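Local coordinates for protein cellulase (PDB 4W7W) that probably hydrolyses the beta-1,4-glucosidic bonds of cellulose, as a family 5 glycosyl hydrolase that binds cellopentaose on a barrel of eight parallel strands, at residues A[53-58]-A[101-106]; A[71-76]-A[114-119]. One frame throughout, in Å; residues are numbered along the deposited sequence.

The two contacts lie at opposite ends of the strands in the eight-stranded parallel barrel of this family 5 enzyme. Contact 1 joins the helix after the first strand, 52-60, to the turn that leads into the third, 104-109. Contact 2 joins the segments that follow the neighbouring second and third strands, 65-70 and 104-109: short helix 72-75 and the hairpin 114-119. Their centres are 26 Å apart, and their nearest atoms about 10 Å, without touching. The cellopentaose lies at the end occupied by contact 2, yet the side chain of Thr114 remains about 12 Å from a bound glucose unit, which is consistent with contact 2 lying to one side of the sugar rather than lining its pocket.

Contact 1 (A[53-58]-A[101-106]); sequences SDFSYF and NKQYLI
Phe55 meets the side-chain amide of Gln103 with both its backbone and its ring, and this pair forms the tight part of the contact. Gln103 NE2 donates to Phe55 O over 3.1 Å, with an N-H...O angle of 137°; the carbonyl oxygen stands out of the amide plane, so the bond is noticeably bent. The same NE2 also donates to Met63 O, and the two bonds together fix the rotation of the amide. Its other end is turned to the aromatic edge: Gln103 OE1 approaches Phe55 CD2 at 3.4 Å, near the ring plane, while amide and ring planes are 63° apart. That oxygen is buried and finds no hydrogen-bond donor in the model; its near neighbours across the contact are the C-H groups of Phe55, CB and CD2. Further along the ring edge, Phe55 CE2 touches Leu105 CD1 at 4.3 Å. The topology is that of a (beta/alpha)8 barrel: helix 52-60 packs beside helix 85-100, whose Ala97 and Ala98 also touch Phe55, and a Schellman motif with Lys102 at its positive-phi C' position ends the latter helix and turns the chain into strand 104-109. The solvent side is smaller in extent and lacks a hydrogen bond across the segments, although single atoms still come close. Here Asn101, with CG beside its own backbone N (chi1 -71°), extends its amide over the helix backbone. Asn101 OD1 rests 3.3 Å from Ser56 CA, a van der Waals contact, whereas ND2 is engaged by Ala97 O in the preceding helical turn. Ser56 itself is exposed and presents little more than its CA and CB to Asn101.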
ATOM      1  N   SER A  53       2.343   1.761  20.646  1.00  6.53           N
ATOM      2  CA  SER A  53       1.855   3.118  20.804  1.00  6.64           C
ATOM      3  C   SER A  53       1.613   3.832  19.478  1.00  7.03           C
ATOM      4  O   SER A  53       0.865   4.799  19.440  1.00  7.39           O
ATOM      5  CB  SER A  53       2.824   3.924  21.657  1.00  7.88           C
ATOM      6  OG  SER A  53       4.143   3.946  21.125  1.00  9.01           O
ATOM      7  N   ASP A  54       2.272   3.393  18.412  1.00  6.25           N
ATOM      8  CA  ASP A  54       2.016   3.994  17.101  1.00  7.01           C
ATOM      9  C   ASP A  54       0.548   3.722  16.730  1.00  6.52           C
ATOM     10  O   ASP A  54      -0.164   4.591  16.240  1.00  7.41           O
ATOM     11  CB  ASP A  54       2.951   3.415  16.020  1.00  7.99           C
ATOM     12  CG  ASP A  54       4.442   3.690  16.257  1.00  8.45           C
ATOM     13  OD1 ASP A  54       4.785   4.669  16.963  1.00  9.34           O
ATOM     14  OD2 ASP A  54       5.260   2.898  15.716  1.00 10.37           O
ATOM     15  N   PHE A  55       0.116   2.475  16.912  1.00  6.73           N
ATOM     16  CA  PHE A  55      -1.256   2.104  16.582  1.00  7.03           C
ATOM     17  C   PHE A  55      -2.250   2.938  17.381  1.00  6.97           C
ATOM     18  O   PHE A  55      -3.209   3.473  16.830  1.00  7.55           O
ATOM     19  CB  PHE A  55      -1.501   0.611  16.818  1.00  6.74           C
ATOM     20  CG  PHE A  55      -0.726  -0.276  15.890  1.00  6.62           C
ATOM     21  CD1 PHE A  55       0.584  -0.635  16.190  1.00  7.97           C
ATOM     22  CD2 PHE A  55      -1.278  -0.729  14.707  1.00  6.88           C
ATOM     23  CE1 PHE A  55       1.302  -1.454  15.331  1.00  9.66           C
ATOM     24  CE2 PHE A  55      -0.556  -1.542  13.854  1.00  8.35           C
ATOM     25  CZ  PHE A  55       0.739  -1.890  14.159  1.00  9.33           C
ATOM     26  N   SER A  56      -2.022   3.056  18.688  1.00  6.95           N
ATOM     27  CA  SER A  56      -2.965   3.807  19.513  1.00  7.37           C
ATOM     28  C   SER A  56      -2.955   5.306  19.181  1.00  7.47           C
ATOM     29  O   SER A  56      -4.002   5.938  19.194  1.00  8.56           O
ATOM     30  CB  SER A  56      -2.739   3.553  21.002  1.00  8.83           C
ATOM     31  OG  SER A  56      -1.420   3.819  21.384  1.00  9.95           O
ATOM     32  N   TYR A  57      -1.794   5.864  18.874  1.00  7.18           N
ATOM     33  CA  TYR A  57      -1.722   7.270  18.481  1.00  7.11           C
ATOM     34  C   TYR A  57      -2.584   7.514  17.248  1.00  7.19           C
ATOM     35  O   TYR A  57      -3.421   8.428  17.228  1.00  7.91           O
ATOM     36  CB  TYR A  57      -0.284   7.703  18.190  1.00  7.60           C
ATOM     37  CG  TYR A  57      -0.245   9.094  17.596  1.00  8.02           C
ATOM     38  CD1 TYR A  57      -0.376  10.217  18.393  1.00  8.88           C
ATOM     39  CD2 TYR A  57      -0.140   9.274  16.224  1.00  8.03           C
ATOM     40  CE1 TYR A  57      -0.378  11.484  17.839  1.00  9.03           C
ATOM     41  CE2 TYR A  57      -0.144  10.533  15.664  1.00  8.14           C
ATOM     42  CZ  TYR A  57      -0.262  11.638  16.465  1.00  8.40           C
ATOM     43  OH  TYR A  57      -0.248  12.883  15.860  1.00  9.65           O
ATOM     44  N   PHE A  58      -2.413   6.703  16.216  1.00  7.04           N
ATOM     45  CA  PHE A  58      -3.181   6.944  14.994  1.00  6.98           C
ATOM     46  C   PHE A  58      -4.661   6.652  15.183  1.00  7.07           C
ATOM     47  O   PHE A  58      -5.495   7.356  14.643  1.00  8.01           O
ATOM     48  CB  PHE A  58      -2.536   6.231  13.792  1.00  7.14           C
ATOM     49  CG  PHE A  58      -1.239   6.874  13.407  1.00  6.79           C
ATOM     50  CD1 PHE A  58      -1.257   8.156  12.854  1.00  7.01           C
ATOM     51  CD2 PHE A  58      -0.005   6.309  13.704  1.00  6.69           C
ATOM     52  CE1 PHE A  58      -0.088   8.829  12.586  1.00  7.56           C
ATOM     53  CE2 PHE A  58       1.171   6.982  13.445  1.00  7.04           C
ATOM     54  CZ  PHE A  58       1.132   8.257  12.899  1.00  7.34           C
ATOM     55  N   ASN A 101      -6.866  -1.807  18.792  1.00  7.50           N
ATOM     56  CA  ASN A 101      -7.215  -0.432  18.491  1.00  8.00           C
ATOM     57  C   ASN A 101      -8.277  -0.297  17.401  1.00  8.91           C
ATOM     58  O   ASN A 101      -8.501   0.791  16.864  1.00 10.37           O
ATOM     59  CB  ASN A 101      -5.945   0.335  18.125  1.00  8.16           C
ATOM     60  CG  ASN A 101      -5.075   0.554  19.343  1.00  8.67           C
ATOM     61  OD1 ASN A 101      -5.306   1.490  20.111  1.00 10.22           O
ATOM     62  ND2 ASN A 101      -4.113  -0.332  19.569  1.00  9.25           N
ATOM     63  N   LYS A 102      -8.967  -1.396  17.118  1.00  9.24           N
ATOM     64  CA  LYS A 102     -10.071  -1.417  16.163  1.00 10.04           C
ATOM     65  C   LYS A 102      -9.641  -0.935  14.776  1.00  9.03           C
ATOM     66  O   LYS A 102     -10.370  -0.248  14.060  1.00 12.51           O
ATOM     67  CB  LYS A 102     -11.287  -0.669  16.695  1.00 12.81           C
ATOM     68  CG  LYS A 102     -11.759  -1.170  18.059  1.00 15.80           C
ATOM     69  CD  LYS A 102     -13.019  -0.460  18.519  1.00 21.18           C
ATOM     70  CE  LYS A 102     -13.363  -0.806  19.959  0.50 24.77           C
ATOM     71  NZ  LYS A 102     -14.713  -0.308  20.345  0.50 31.49           N
ATOM     72  N   GLN A 103      -8.443  -1.347  14.387  1.00  6.92           N
ATOM     73  CA  GLN A 103      -7.890  -1.020  13.072  1.00  6.82           C
ATOM     74  C   GLN A 103      -7.779  -2.245  12.181  1.00  6.49           C
ATOM     75  O   GLN A 103      -7.586  -3.372  12.642  1.00  7.74           O
ATOM     76  CB  GLN A 103      -6.486  -0.415  13.231  1.00  6.14           C
ATOM     77  CG  GLN A 103      -6.505   0.945  13.878  1.00  6.76           C
ATOM     78  CD  GLN A 103      -5.165   1.392  14.425  1.00  6.55           C
ATOM     79  OE1 GLN A 103      -4.397   0.595  14.947  1.00  6.95           O
ATOM     80  NE2 GLN A 103      -4.903   2.688  14.358  1.00  7.08           N
ATOM     81  N   TYR A 104      -7.853  -1.974  10.889  1.00  6.31           N
ATOM     82  CA  TYR A 104      -7.490  -2.924   9.852  1.00  6.17           C
ATOM     83  C   TYR A 104      -5.993  -2.851   9.594  1.00  5.64           C
ATOM     84  O   TYR A 104      -5.385  -1.790   9.756  1.00  6.74           O
ATOM     85  CB  TYR A 104      -8.231  -2.585   8.558  1.00  7.05           C
ATOM     86  CG  TYR A 104      -9.727  -2.712   8.677  1.00  8.41           C
ATOM     87  CD1 TYR A 104     -10.366  -3.933   8.449  1.00  9.62           C
ATOM     88  CD2 TYR A 104     -10.509  -1.625   9.041  1.00  9.46           C
ATOM     89  CE1 TYR A 104     -11.740  -4.062   8.566  1.00 12.62           C
ATOM     90  CE2 TYR A 104     -11.886  -1.741   9.152  1.00 12.66           C
ATOM     91  CZ  TYR A 104     -12.496  -2.961   8.910  1.00 14.38           C
ATOM     92  OH  TYR A 104     -13.861  -3.108   9.008  1.00 19.33           O
ATOM     93  N   LEU A 105      -5.407  -3.978   9.187  1.00  5.66           N
ATOM     94  CA  LEU A 105      -3.991  -4.066   8.901  1.00  5.21           C
ATOM     95  C   LEU A 105      -3.814  -4.546   7.481  1.00  5.31           C
ATOM     96  O   LEU A 105      -4.202  -5.663   7.140  1.00  5.65           O
ATOM     97  CB  LEU A 105      -3.326  -5.023   9.881  1.00  5.86           C
ATOM     98  CG  LEU A 105      -1.798  -5.069   9.788  1.00  6.24           C
ATOM     99  CD1 LEU A 105      -1.166  -3.771  10.272  1.00  6.99           C
ATOM    100  CD2 LEU A 105      -1.239  -6.255  10.570  1.00  6.96           C
ATOM    101  N   ILE A 106      -3.236  -3.685   6.643  1.00  5.03           N
ATOM    102  CA  ILE A 106      -2.851  -4.072   5.286  1.00  4.99           C
ATOM    103  C   ILE A 106      -1.447  -4.657   5.326  1.00  4.78           C
ATOM    104  O   ILE A 106      -0.488  -3.970   5.688  1.00  5.66           O
ATOM    105  CB  ILE A 106      -2.890  -2.902   4.294  1.00  5.16           C
ATOM    106  CG1 ILE A 106      -4.283  -2.277   4.215  1.00  5.52           C
ATOM    107  CG2 ILE A 106      -2.404  -3.358   2.929  1.00  5.37           C
ATOM    108  CD1 ILE A 106      -4.287  -0.902   3.586  1.00  5.94           C
TER

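Contact 2 (A[71-76]-A[114-119]); sequences LWERVQ and TYSGKR
The ring of Tyr115 turns an edge to Trp72 and a face to Glu73, and its hydroxyl ends on the backbone of Gln76. The edge meets the indole in a T-shaped stack: the centroids of the phenol and the five-membered ring are 4.7 Å apart, the planes stand at 73°, and Tyr115 CD2 comes within 3.5 Å of Trp72 CD2. Tyr115 CB adds a CH-pi contact over the six-membered ring of Trp72. On one face of the phenol, Glu73 CG lies 4.0 Å from the centroid of the Tyr115 ring, only 15° off the normal. Because chi1 of Tyr115 is -175°, the ring extends away from the backbone N and reaches past the helix side chains, where Tyr115 OH donates over 2.7 Å to a lone pair of Gln76 O.

Glu73 bends at chi2, which brings its carboxylate back to the hairpin. There Glu73 OE2 accepts from Ser116 N at 2.7 Å on its anti lone pair, and also from water 1, which donates to Thr114 OG1 and accepts from Gly117 N. The hairpin is a two-residue one, with a type I' turn spanning Tyr115 to Lys118. It follows strand 104-109 as helix 72-75 follows strand 65-70, so the contact ties together segments beyond the C-terminal ends of neighbouring barrel strands.

The second shell fixes these groups. Trp72 NE1 donates to Gln76 OE1 (2.9 Å) in the indole plane, and Gln76 NE2 is held in turn by Gly81 O and Asp132 OD2. Asn111 serves both sides: its amide meets Trp72 N and Glu73 OE1, while its backbone O bonds Thr114 OG1. With three donors around its two oxygens, the Glu73 carboxylate is probably stabilised as the anion, accepting the N-H of Ser116 directly and that of Gly117 through the water.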
ATOM      1  N   LEU A  71       9.206  -7.016   3.999  1.00  5.96           N
ATOM      2  CA  LEU A  71       9.896  -7.585   2.835  1.00  6.36           C
ATOM      3  C   LEU A  71       9.612  -9.050   2.615  1.00  6.02           C
ATOM      4  O   LEU A  71       9.665  -9.889   3.541  1.00  6.24           O
ATOM      5  CB  LEU A  71      11.403  -7.452   2.950  1.00  6.89           C
ATOM      6  CG  LEU A  71      11.930  -6.026   3.056  1.00  7.77           C
ATOM      7  CD1 LEU A  71      13.439  -6.059   2.996  1.00  8.53           C
ATOM      8  CD2 LEU A  71      11.359  -5.148   1.948  1.00  8.67           C
ATOM      9  N   TRP A  72       9.361  -9.377   1.353  1.00  6.03           N
ATOM     10  CA  TRP A  72       9.231 -10.755   0.911  1.00  6.28           C
ATOM     11  C   TRP A  72      10.422 -11.594   1.373  1.00  6.63           C
ATOM     12  O   TRP A  72      10.262 -12.693   1.889  1.00  6.98           O
ATOM     13  CB  TRP A  72       9.089 -10.743  -0.616  1.00  6.21           C
ATOM     14  CG  TRP A  72       8.709 -12.032  -1.258  1.00  6.22           C
ATOM     15  CD1 TRP A  72       8.549 -13.259  -0.675  1.00  6.83           C
ATOM     16  CD2 TRP A  72       8.476 -12.212  -2.654  1.00  6.40           C
ATOM     17  NE1 TRP A  72       8.241 -14.193  -1.634  1.00  7.38           N
ATOM     18  CE2 TRP A  72       8.175 -13.574  -2.854  1.00  7.27           C
ATOM     19  CE3 TRP A  72       8.506 -11.350  -3.756  1.00  6.83           C
ATOM     20  CZ2 TRP A  72       7.914 -14.095  -4.117  1.00  7.58           C
ATOM     21  CZ3 TRP A  72       8.270 -11.869  -5.012  1.00  7.77           C
ATOM     22  CH2 TRP A  72       7.969 -13.228  -5.180  1.00  7.90           C
ATOM     23  N   GLU A  73      11.627 -11.056   1.218  1.00  6.44           N
ATOM     24  CA  GLU A  73      12.837 -11.792   1.556  1.00  7.38           C
ATOM     25  C   GLU A  73      12.969 -12.079   3.039  1.00  7.04           C
ATOM     26  O   GLU A  73      13.654 -13.036   3.422  1.00  7.96           O
ATOM     27  CB  GLU A  73      14.067 -11.023   1.102  1.00  8.30           C
ATOM     28  CG  GLU A  73      14.144 -10.770  -0.397  1.00  9.53           C
ATOM     29  CD  GLU A  73      13.455  -9.495  -0.872  1.00  9.72           C
ATOM     30  OE1 GLU A  73      12.660  -8.878  -0.130  1.00  8.19           O
ATOM     31  OE2 GLU A  73      13.675  -9.119  -2.043  1.00 11.78           O
ATOM     32  N   ARG A  74      12.353 -11.233   3.878  1.00  6.59           N
ATOM     33  CA  ARG A  74      12.415 -11.417   5.318  1.00  6.36           C
ATOM     34  C   ARG A  74      11.331 -12.360   5.823  1.00  6.42           C
ATOM     35  O   ARG A  74      11.578 -13.091   6.794  1.00  7.62           O
ATOM     36  CB  ARG A  74      12.367 -10.066   6.043  1.00  6.68           C
ATOM     37  CG  ARG A  74      13.619  -9.254   5.780  1.00  7.04           C
ATOM     38  CD  ARG A  74      13.650  -7.909   6.497  1.00  7.54           C
ATOM     39  NE  ARG A  74      14.944  -7.274   6.267  1.00  7.39           N
ATOM     40  CZ  ARG A  74      15.159  -5.975   6.090  1.00  7.55           C
ATOM     41  NH1 ARG A  74      14.184  -5.085   6.181  1.00  7.18           N
ATOM     42  NH2 ARG A  74      16.394  -5.565   5.827  1.00  8.98           N
ATOM     43  N   VAL A  75      10.159 -12.388   5.173  1.00  6.41           N
ATOM     44  CA  VAL A  75       9.123 -13.315   5.599  1.00  6.69           C
ATOM     45  C   VAL A  75       9.258 -14.690   4.955  1.00  6.78           C
ATOM     46  O   VAL A  75       8.743 -15.671   5.489  1.00  7.18           O
ATOM     47  CB  VAL A  75       7.717 -12.710   5.373  1.00  7.56           C
ATOM     48  CG1 VAL A  75       7.254 -12.849   3.935  1.00  7.53           C
ATOM     49  CG2 VAL A  75       6.706 -13.308   6.333  1.00  8.37           C
ATOM     50  N   GLN A  76       9.934 -14.766   3.810  1.00  6.68           N
ATOM     51  CA  GLN A  76      10.098 -16.034   3.075  1.00  7.13           C
ATOM     52  C   GLN A  76      11.500 -16.067   2.515  1.00  7.47           C
ATOM     53  O   GLN A  76      11.714 -15.670   1.375  1.00  8.02           O
ATOM     54  CB  GLN A  76       9.050 -16.187   1.965  1.00  7.00           C
ATOM     55  CG  GLN A  76       9.009 -17.597   1.405  1.00  7.06           C
ATOM     56  CD  GLN A  76       8.044 -17.763   0.234  1.00  7.52           C
ATOM     57  OE1 GLN A  76       7.835 -16.839  -0.560  1.00  8.16           O
ATOM     58  NE2 GLN A  76       7.443 -18.925   0.120  1.00  8.16           N
ATOM     59  N   THR A 114       9.984  -7.528  -7.239  1.00  7.94           N
ATOM     60  CA  THR A 114      11.307  -8.152  -7.203  1.00  8.69           C
ATOM     61  C   THR A 114      11.486  -9.025  -5.969  1.00  9.05           C
ATOM     62  O   THR A 114      10.842  -8.809  -4.938  1.00  9.53           O
ATOM     63  CB  THR A 114      12.449  -7.116  -7.216  1.00 10.37           C
ATOM     64  OG1 THR A 114      12.480  -6.402  -5.967  1.00 11.65           O
ATOM     65  CG2 THR A 114      12.328  -6.171  -8.367  1.00 11.30           C
ATOM     66  N   TYR A 115      12.385 -10.004  -6.094  1.00 10.03           N
ATOM     67  CA  TYR A 115      12.860 -10.787  -4.957  1.00  9.79           C
ATOM     68  C   TYR A 115      14.380 -10.835  -5.083  1.00 11.11           C
ATOM     69  O   TYR A 115      14.913 -11.258  -6.123  1.00 12.05           O
ATOM     70  CB  TYR A 115      12.284 -12.190  -4.976  1.00 10.10           C
ATOM     71  CG  TYR A 115      12.649 -13.016  -3.769  1.00 10.05           C
ATOM     72  CD1 TYR A 115      13.806 -13.789  -3.753  1.00 11.84           C
ATOM     73  CD2 TYR A 115      11.825 -13.065  -2.651  1.00  9.36           C
ATOM     74  CE1 TYR A 115      14.141 -14.574  -2.661  1.00 12.89           C
ATOM     75  CE2 TYR A 115      12.141 -13.849  -1.555  1.00  9.01           C
ATOM     76  CZ  TYR A 115      13.302 -14.599  -1.565  1.00 10.26           C
ATOM     77  OH  TYR A 115      13.656 -15.388  -0.490  1.00 11.67           O
ATOM     78  N   SER A 116      15.060 -10.382  -4.029  1.00 12.99           N
ATOM     79  CA  SER A 116      16.510 -10.229  -4.008  1.00 15.21           C
ATOM     80  C   SER A 116      17.000  -9.566  -5.277  1.00 16.39           C
ATOM     81  O   SER A 116      17.965 -10.011  -5.905  1.00 20.48           O
ATOM     82  CB  SER A 116      17.185 -11.575  -3.759  1.00 17.56           C
ATOM     83  OG  SER A 116      16.977 -11.934  -2.410  1.00 21.06           O
ATOM     84  N   GLY A 117      16.302  -8.498  -5.657  1.00 15.28           N
ATOM     85  CA  GLY A 117      16.723  -7.664  -6.763  1.00 17.94           C
ATOM     86  C   GLY A 117      16.418  -8.169  -8.155  1.00 17.43           C
ATOM     87  O   GLY A 117      16.765  -7.503  -9.118  1.00 21.61           O
ATOM     88  N   LYS A 118      15.769  -9.326  -8.279  1.00 14.09           N
ATOM     89  CA  LYS A 118      15.437  -9.915  -9.586  1.00 13.80           C
ATOM     90  C   LYS A 118      13.939  -9.802  -9.808  1.00 11.78           C
ATOM     91  O   LYS A 118      13.148 -10.024  -8.901  1.00 11.26           O
ATOM     92  CB  LYS A 118      15.836 -11.399  -9.648  1.00 16.72           C
ATOM     93  CG  LYS A 118      17.279 -11.695  -9.275  1.00 21.25           C
ATOM     94  CD  LYS A 118      18.281 -11.080 -10.231  1.00 26.13           C
ATOM     95  CE  LYS A 118      19.682 -11.608  -9.945  1.00 31.96           C
ATOM     96  NZ  LYS A 118      20.719 -10.797 -10.635  1.00 44.08           N
ATOM     97  N   ARG A 119      13.548  -9.469 -11.032  1.00 11.45           N
ATOM     98  CA  ARG A 119      12.155  -9.185 -11.335  1.00 10.34           C
ATOM     99  C   ARG A 119      11.314 -10.440 -11.488  1.00 10.71           C
ATOM    100  O   ARG A 119      11.741 -11.436 -12.076  1.00 12.33           O
ATOM    101  CB  ARG A 119      12.057  -8.385 -12.632  1.00 11.01           C
ATOM    102  CG  ARG A 119      10.718  -7.698 -12.865  1.00 10.81           C
ATOM    103  CD  ARG A 119      10.586  -6.431 -12.041  1.00 11.31           C
ATOM    104  NE  ARG A 119      11.549  -5.399 -12.440  1.00 11.54           N
ATOM    105  CZ  ARG A 119      11.792  -4.291 -11.736  1.00 11.52           C
ATOM    106  NH1 ARG A 119      11.136  -4.034 -10.608  1.00 11.63           N
ATOM    107  NH2 ARG A 119      12.670  -3.416 -12.183  1.00 16.44           N
TER
HETATM  108  O   HOH W   1      14.173  -7.301  -4.031  1.00 13.59           O